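Local coordinates for protein periplasmic chaperone Spy (Escherichia coli, PDB 3OEO) that probably acts as an ATP-independent periplasmic chaperone that limits protein aggregation and helps proteins refold, working as a cradle-shaped homodimer, at residues A[106-109]-A[110-113]. Residues are numbered along the deposited sequence; the frame is centred on the assembly and turned at random.
Sequences ILTP and EQKK
Thr-108 and Gln-111 form a capping box that starts helix 109-118, the last helix of the modelled chain, just after the loop that leaves helix 87-104. Thr-108 is the N-cap residue of the Leu-Thr-Pro-Glu-Gln sequence, an instance of the LTxxQ motif that names the family. Its hydroxyl lies between its own backbone N and carbonyl carbon (chi1 62°), a torsion that turns OG1 over the first turn, where it accepts a weak bond from Gln-111 N at 3.3 Å. The return bond, from Thr-108 N to Gln-111 OE1, is also weak at 3.5 Å. Much straighter is the backbone bond from Lys-112 N to Thr-108 O, 2.7 Å long with an N-H...O angle of 172°.

The close-packed side belongs to Leu-107 and the buried Gln-111. Leu-107 CG rests on Gln-111 CB at 3.7 Å, and its CB meets Lys-112 CG at 3.5 Å, while the leucine also touches Leu-32 and Gln-38. Gln-111 NE2 donates to Gln-38 OE1, tying the cap to helix 38-49. Cutting Leu-107 back to an alanine removes CG and both methyls, and would probably leave Gln-111 CB and Leu-32 without the leucine that touches both, so that the glutamine side chain could shift more easily.

Toward solvent the fit is looser: Pro-109 and Glu-110 are exposed, and the extended chain of Lys-113 leads away from the turn. Glu-110 bends back at chi2 (-90°) across the threonine, bringing OE2 to 3.3 Å from Thr-108 OG1, a weak hydrogen bond at most, since the hydroxyl proton has another acceptor within reach.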
loop_
_atom_site.group_PDB
_atom_site.type_symbol
_atom_site.label_atom_id
_atom_site.label_comp_id
_atom_site.label_asym_id
_atom_site.label_seq_id
_atom_site.Cartn_x
_atom_site.Cartn_y
_atom_site.Cartn_z
ATOM N N ILE A 106 6.366 17.714 16.757
ATOM C CA ILE A 106 7.522 18.592 16.602
ATOM C C ILE A 106 7.035 19.964 16.149
ATOM O O ILE A 106 7.705 20.976 16.362
ATOM C CB ILE A 106 8.528 18.035 15.578
ATOM C CG1 ILE A 106 9.038 16.666 16.024
ATOM C CG2 ILE A 106 9.699 19.001 15.383
ATOM C CD1 ILE A 106 9.940 15.989 15.015
ATOM N N LEU A 107 5.855 19.984 15.539
ATOM C CA LEU A 107 5.248 21.211 15.035
ATOM C C LEU A 107 4.951 22.262 16.112
ATOM O O LEU A 107 5.180 22.042 17.308
ATOM C CB LEU A 107 3.974 20.877 14.246
ATOM C CG LEU A 107 3.955 20.899 12.710
ATOM C CD1 LEU A 107 5.298 20.564 12.066
ATOM C CD2 LEU A 107 2.860 19.973 12.196
ATOM N N THR A 108 4.465 23.414 15.657
ATOM C CA THR A 108 4.006 24.488 16.524
ATOM C C THR A 108 2.506 24.663 16.291
ATOM O O THR A 108 2.001 24.260 15.241
ATOM C CB THR A 108 4.720 25.815 16.203
ATOM O OG1 THR A 108 4.419 26.208 14.857
ATOM C CG2 THR A 108 6.234 25.682 16.379
ATOM N N PRO A 109 1.789 25.260 17.264
ATOM C CA PRO A 109 0.365 25.551 17.122
ATOM C C PRO A 109 -0.028 26.226 15.802
ATOM O O PRO A 109 -1.067 25.890 15.230
ATOM C CB PRO A 109 0.096 26.482 18.300
ATOM C CG PRO A 109 1.006 25.976 19.353
ATOM C CD PRO A 109 2.256 25.530 18.638
ATOM N N GLU A 110 0.790 27.161 15.326
ATOM C CA GLU A 110 0.511 27.844 14.058
ATOM C C GLU A 110 0.784 26.953 12.844
ATOM O O GLU A 110 0.225 27.176 11.765
ATOM C CB GLU A 110 1.273 29.175 13.949
ATOM C CG GLU A 110 2.787 29.101 14.163
ATOM C CD GLU A 110 3.201 29.301 15.618
ATOM O OE1 GLU A 110 3.959 30.255 15.896
ATOM O OE2 GLU A 110 2.773 28.508 16.484
ATOM N N GLN A 111 1.634 25.946 13.032
ATOM C CA GLN A 111 1.963 24.993 11.972
ATOM C C GLN A 111 1.003 23.802 11.960
ATOM O O GLN A 111 0.503 23.421 10.898
ATOM C CB GLN A 111 3.421 24.539 12.083
ATOM C CG GLN A 111 4.429 25.603 11.657
ATOM C CD GLN A 111 5.868 25.275 12.049
ATOM O OE1 GLN A 111 6.134 24.311 12.771
ATOM N NE2 GLN A 111 6.803 26.088 11.571
ATOM N N LYS A 112 0.742 23.230 13.139
ATOM C CA LYS A 112 -0.266 22.166 13.309
ATOM C C LYS A 112 -1.602 22.563 12.704
ATOM O O LYS A 112 -2.280 21.740 12.087
ATOM C CB LYS A 112 -0.470 21.821 14.789
ATOM C CG LYS A 112 0.718 21.143 15.446
ATOM C CD LYS A 112 0.396 20.612 16.834
ATOM C CE LYS A 112 1.679 20.212 17.550
ATOM N NZ LYS A 112 1.456 19.346 18.743
ATOM N N LYS A 113 -1.963 23.832 12.886
ATOM C CA LYS A 113 -3.159 24.413 12.290
ATOM C C LYS A 113 -3.227 24.096 10.798
ATOM O O LYS A 113 -4.126 23.377 10.352
ATOM C CB LYS A 113 -3.181 25.930 12.519
ATOM C CG LYS A 113 -4.520 26.607 12.230
ATOM C CD LYS A 113 -4.483 28.086 12.591
ATOM C CE LYS A 113 -5.867 28.714 12.496
ATOM N NZ LYS A 113 -5.909 30.092 13.063
#